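Long-range contact in bifunctional protein PutA (Bdellovibrio bacteriovorus, PDB 5UR2), which probably oxidises L-proline to L-glutamate in two steps, with an FAD-dependent proline dehydrogenase and an NAD-dependent L-glutamate gamma-semialdehyde dehydrogenase on one chain: residues His739-Asn751 / Ser949-Gln963. Numbering follows the deposited sequence.
Sequences HVKRCIIEMGGKN and SGIGSKTGGPDYLKQ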
loop_
_atom_site.group_PDB
_atom_site.type_symbol
_atom_site.label_atom_id
_atom_site.label_comp_id
_atom_site.label_asym_id
_atom_site.label_seq_id
_atom_site.Cartn_x
_atom_site.Cartn_y
_atom_site.Cartn_z
ATOM N N HIS B 739 -14.419 22.382 4.260
ATOM C CA HIS B 739 -13.847 21.046 4.287
ATOM C C HIS B 739 -14.351 20.333 5.527
ATOM O O HIS B 739 -14.907 20.946 6.446
ATOM C CB HIS B 739 -12.323 21.089 4.287
ATOM C CG HIS B 739 -11.755 21.808 5.471
ATOM N ND1 HIS B 739 -11.417 23.144 5.434
ATOM C CD2 HIS B 739 -11.496 21.389 6.734
ATOM C CE1 HIS B 739 -10.950 23.511 6.615
ATOM N NE2 HIS B 739 -10.990 22.464 7.422
ATOM N N VAL B 740 -14.126 19.025 5.535
ATOM C CA VAL B 740 -14.426 18.165 6.662
ATOM C C VAL B 740 -13.120 17.941 7.421
ATOM O O VAL B 740 -12.080 17.630 6.823
ATOM C CB VAL B 740 -15.047 16.834 6.197
ATOM C CG1 VAL B 740 -15.441 15.967 7.392
ATOM C CG2 VAL B 740 -16.267 17.084 5.315
ATOM N N LYS B 741 -13.163 18.131 8.729
ATOM C CA LYS B 741 -11.973 17.945 9.541
ATOM C C LYS B 741 -11.678 16.466 9.768
ATOM O O LYS B 741 -12.588 15.639 9.902
ATOM C CB LYS B 741 -12.126 18.683 10.875
ATOM C CG LYS B 741 -11.912 20.205 10.743
ATOM C CD LYS B 741 -12.165 20.971 12.027
ATOM C CE LYS B 741 -11.991 22.478 11.767
ATOM N NZ LYS B 741 -12.318 23.383 12.929
ATOM N N ARG B 742 -10.395 16.122 9.758
ATOM C CA ARG B 742 -9.962 14.779 10.090
ATOM C C ARG B 742 -9.224 14.804 11.417
ATOM O O ARG B 742 -8.325 15.633 11.612
ATOM C CB ARG B 742 -9.061 14.194 9.015
ATOM C CG ARG B 742 -8.418 12.885 9.496
ATOM C CD ARG B 742 -7.741 12.149 8.383
ATOM N NE ARG B 742 -8.715 11.661 7.420
ATOM C CZ ARG B 742 -8.463 11.529 6.123
ATOM N NH1 ARG B 742 -7.255 11.854 5.631
ATOM N NH2 ARG B 742 -9.425 11.082 5.320
ATOM N N CYS B 743 -9.592 13.887 12.314
ATOM C CA CYS B 743 -8.928 13.724 13.605
ATOM C C CYS B 743 -8.056 12.476 13.588
ATOM O O CYS B 743 -8.516 11.404 13.191
ATOM C CB CYS B 743 -9.940 13.611 14.738
ATOM S SG CYS B 743 -10.886 15.108 15.005
ATOM N N ILE B 744 -6.803 12.623 14.002
ATOM C CA ILE B 744 -5.885 11.509 14.189
ATOM C C ILE B 744 -5.604 11.439 15.687
ATOM O O ILE B 744 -4.827 12.248 16.206
ATOM C CB ILE B 744 -4.605 11.690 13.363
ATOM C CG1 ILE B 744 -4.965 11.968 11.901
ATOM C CG2 ILE B 744 -3.711 10.446 13.463
ATOM C CD1 ILE B 744 -3.791 12.445 11.031
ATOM N N ILE B 745 -6.216 10.470 16.387
ATOM C CA ILE B 745 -6.378 10.509 17.842
ATOM C C ILE B 745 -5.819 9.238 18.485
ATOM O O ILE B 745 -6.171 8.129 18.074
ATOM C CB ILE B 745 -7.860 10.646 18.237
ATOM C CG1 ILE B 745 -8.495 11.883 17.615
ATOM C CG2 ILE B 745 -7.989 10.703 19.749
ATOM C CD1 ILE B 745 -8.012 13.158 18.197
ATOM N N GLU B 746 -5.008 9.398 19.534
ATOM C CA GLU B 746 -4.579 8.305 20.409
ATOM C C GLU B 746 -4.936 8.674 21.850
ATOM O O GLU B 746 -4.593 9.770 22.304
ATOM C CB GLU B 746 -3.072 8.059 20.249
ATOM C CG GLU B 746 -2.485 6.933 21.118
ATOM C CD GLU B 746 -0.947 6.956 21.179
ATOM O OE1 GLU B 746 -0.265 7.343 20.189
ATOM O OE2 GLU B 746 -0.417 6.615 22.254
ATOM N N MET B 747 -5.635 7.773 22.573
ATOM C CA MET B 747 -6.262 8.142 23.846
ATOM C C MET B 747 -5.967 7.225 25.040
ATOM O O MET B 747 -6.638 7.349 26.075
ATOM C CB MET B 747 -7.778 8.228 23.678
ATOM C CG MET B 747 -8.248 9.498 23.022
ATOM S SD MET B 747 -10.007 9.405 22.789
ATOM C CE MET B 747 -10.111 8.025 21.664
ATOM N N GLY B 748 -4.998 6.332 24.963
ATOM C CA GLY B 748 -4.627 5.588 26.154
ATOM C C GLY B 748 -5.212 4.186 26.218
ATOM O O GLY B 748 -5.961 3.729 25.346
ATOM N N GLY B 749 -4.846 3.493 27.302
ATOM C CA GLY B 749 -5.212 2.102 27.469
ATOM C C GLY B 749 -5.264 1.703 28.926
ATOM O O GLY B 749 -4.930 2.477 29.826
ATOM N N LYS B 750 -5.753 0.480 29.141
ATOM C CA LYS B 750 -5.725 -0.214 30.426
ATOM C C LYS B 750 -5.165 -1.592 30.099
ATOM O O LYS B 750 -5.910 -2.563 29.969
ATOM C CB LYS B 750 -7.110 -0.295 31.068
ATOM C CG LYS B 750 -7.113 -0.829 32.486
ATOM C CD LYS B 750 -6.472 0.159 33.449
ATOM C CE LYS B 750 -6.356 -0.401 34.867
ATOM N NZ LYS B 750 -5.771 0.612 35.807
ATOM N N ASN B 751 -3.852 -1.656 29.911
ATOM C CA ASN B 751 -3.221 -2.773 29.231
ATOM C C ASN B 751 -2.850 -3.899 30.193
ATOM O O ASN B 751 -2.294 -3.661 31.269
ATOM C CB ASN B 751 -1.984 -2.263 28.498
ATOM C CG ASN B 751 -2.273 -0.994 27.729
ATOM O OD1 ASN B 751 -3.066 -0.999 26.774
ATOM N ND2 ASN B 751 -1.652 0.106 28.142
ATOM N N SER B 949 -9.212 3.565 22.687
ATOM C CA SER B 949 -7.795 3.912 22.606
ATOM C C SER B 949 -7.447 4.799 21.417
ATOM O O SER B 949 -6.320 5.298 21.356
ATOM C CB SER B 949 -6.925 2.649 22.551
ATOM O OG SER B 949 -7.043 1.930 23.760
ATOM N N GLY B 950 -8.349 5.004 20.476
ATOM C CA GLY B 950 -8.106 5.970 19.423
ATOM C C GLY B 950 -8.861 5.646 18.151
ATOM O O GLY B 950 -9.703 4.754 18.109
ATOM N N ILE B 951 -8.563 6.437 17.122
ATOM C CA ILE B 951 -9.056 6.216 15.768
ATOM C C ILE B 951 -8.080 6.866 14.790
ATOM O O ILE B 951 -7.608 7.984 15.021
ATOM C CB ILE B 951 -10.493 6.744 15.576
ATOM C CG1 ILE B 951 -10.980 6.419 14.153
ATOM C CG2 ILE B 951 -10.565 8.232 15.877
ATOM C CD1 ILE B 951 -12.434 5.975 14.050
ATOM N N GLY B 952 -7.740 6.138 13.718
ATOM C CA GLY B 952 -6.924 6.661 12.636
ATOM C C GLY B 952 -5.447 6.852 12.932
ATOM O O GLY B 952 -4.746 7.467 12.118
ATOM N N SER B 953 -4.944 6.349 14.063
ATOM C CA SER B 953 -3.557 6.571 14.476
ATOM C C SER B 953 -2.854 5.228 14.625
ATOM O O SER B 953 -2.995 4.555 15.649
ATOM C CB SER B 953 -3.489 7.359 15.786
ATOM O OG SER B 953 -2.150 7.587 16.186
ATOM N N LYS B 954 -2.105 4.833 13.602
ATOM C CA LYS B 954 -1.214 3.683 13.663
ATOM C C LYS B 954 0.183 4.184 13.266
ATOM O O LYS B 954 0.606 4.027 12.119
ATOM C CB LYS B 954 -1.732 2.576 12.753
ATOM C CG LYS B 954 -1.120 1.225 13.018
ATOM C CD LYS B 954 -1.346 0.786 14.455
ATOM C CE LYS B 954 -1.292 -0.744 14.571
ATOM N NZ LYS B 954 -1.174 -1.154 16.017
ATOM N N THR B 955 0.883 4.812 14.216
ATOM C CA THR B 955 2.116 5.542 13.920
ATOM C C THR B 955 3.240 4.593 13.531
ATOM O O THR B 955 3.271 3.431 13.943
ATOM C CB THR B 955 2.565 6.379 15.131
ATOM O OG1 THR B 955 2.906 5.514 16.223
ATOM C CG2 THR B 955 1.433 7.298 15.603
ATOM N N GLY B 956 4.176 5.100 12.724
ATOM C CA GLY B 956 5.321 4.298 12.354
ATOM C C GLY B 956 5.001 3.066 11.521
ATOM O O GLY B 956 5.775 2.101 11.529
ATOM N N GLY B 957 3.874 3.064 10.814
ATOM C CA GLY B 957 3.514 1.970 9.938
ATOM C C GLY B 957 3.050 2.478 8.592
ATOM O O GLY B 957 2.896 3.683 8.374
ATOM N N PRO B 958 2.764 1.560 7.669
ATOM C CA PRO B 958 2.571 1.943 6.265
ATOM C C PRO B 958 1.228 2.600 5.940
ATOM O O PRO B 958 1.011 2.949 4.774
ATOM C CB PRO B 958 2.711 0.594 5.534
ATOM C CG PRO B 958 2.200 -0.416 6.543
ATOM C CD PRO B 958 2.618 0.113 7.890
ATOM N N ASP B 959 0.318 2.798 6.903
ATOM C CA ASP B 959 -0.916 3.540 6.638
ATOM C C ASP B 959 -0.885 4.950 7.207
ATOM O O ASP B 959 -1.779 5.744 6.896
ATOM C CB ASP B 959 -2.154 2.800 7.206
ATOM C CG ASP B 959 -2.388 1.437 6.541
ATOM O OD1 ASP B 959 -2.100 1.294 5.326
ATOM O OD2 ASP B 959 -2.810 0.492 7.249
ATOM N N TYR B 960 0.117 5.288 8.024
ATOM C CA TYR B 960 0.001 6.480 8.866
ATOM C C TYR B 960 0.076 7.776 8.058
ATOM O O TYR B 960 -0.756 8.675 8.234
ATOM C CB TYR B 960 1.072 6.476 9.941
ATOM C CG TYR B 960 0.908 7.619 10.902
ATOM C CD1 TYR B 960 -0.129 7.618 11.832
ATOM C CD2 TYR B 960 1.766 8.694 10.879
ATOM C CE1 TYR B 960 -0.302 8.657 12.727
ATOM C CE2 TYR B 960 1.611 9.752 11.780
ATOM C CZ TYR B 960 0.569 9.724 12.697
ATOM O OH TYR B 960 0.391 10.757 13.578
ATOM N N LEU B 961 1.078 7.897 7.185
ATOM C CA LEU B 961 1.294 9.138 6.448
ATOM C C LEU B 961 0.085 9.525 5.589
ATOM O O LEU B 961 -0.196 10.723 5.420
ATOM C CB LEU B 961 2.542 9.004 5.574
ATOM C CG LEU B 961 3.055 10.282 4.925
ATOM C CD1 LEU B 961 3.302 11.334 6.019
ATOM C CD2 LEU B 961 4.323 9.984 4.113
ATOM N N LYS B 962 -0.643 8.535 5.058
ATOM C CA LYS B 962 -1.807 8.806 4.211
ATOM C C LYS B 962 -2.931 9.529 4.948
ATOM O O LYS B 962 -3.752 10.203 4.305
ATOM C CB LYS B 962 -2.343 7.496 3.626
ATOM C CG LYS B 962 -1.363 6.800 2.661
ATOM C CD LYS B 962 -1.910 5.445 2.256
ATOM C CE LYS B 962 -0.994 4.747 1.297
ATOM N NZ LYS B 962 -1.611 3.505 0.767
ATOM N N GLN B 963 -2.999 9.400 6.273
ATOM C CA GLN B 963 -4.013 10.120 7.048
ATOM C C GLN B 963 -3.854 11.633 6.937
ATOM O O GLN B 963 -4.810 12.372 7.200
ATOM C CB GLN B 963 -3.937 9.706 8.518
ATOM C CG GLN B 963 -4.408 8.288 8.822
ATOM C CD GLN B 963 -5.917 8.181 8.791
ATOM O OE1 GLN B 963 -6.509 7.910 7.749
ATOM N NE2 GLN B 963 -6.553 8.460 9.928
HETATM O O HOH W 1 -0.850 5.810 18.137
#
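Ser949 OG donates a hydrogen bond to the carbonyl O of Gly748, at 2.6 Å and in the carbonyl plane. The OG reaches this oxygen because it sits beside its own backbone N, anti to the carbonyl carbon (chi1 -65°). The backbone of Ser949 makes a second bond to the same loop: its O accepts Met747 N at 2.8 Å, the donor lying well above the carbonyl plane. Strand 950-951 then runs antiparallel to the edge of strand 742-746, whose other side pairs with strand 711-717 of the Rossmann-type sheet. Ile745 and Ile951 form the hydrogen-bonded pair (Ile745 N to Ile951 O 3.2 Å, Ile951 N to Ile745 O 3.1 Å), and their side chains share one face with Met727 of helix 720-730. Gly950 faces Glu746 in the non-hydrogen-bonded pair, and Met747 CE folds back to 3.6 Å from Gly950 CA. Ile744 CG2 meets Tyr960 CE1 at 3.9 Å, while its CD1 packs alongside Gln963 CB. At the far end, Arg742 NH1 bonds Gln963 O at 3.0 Å; the oxygen lies at the guanidinium edge, and the Gln963 amide is nearly parallel to the guanidinium, its OE1 over one face. Glu746, a predicted active-site residue beside Cys780, has an extended chain that carries OE1 out to a water at 2.6 Å. The water donates to OE1 and also bonds Ser953 OG, so Ser953 probably acts from the second shell to position the Glu746 side chain, while the paired backbones probably help to fix the strand end from which Glu746 projects.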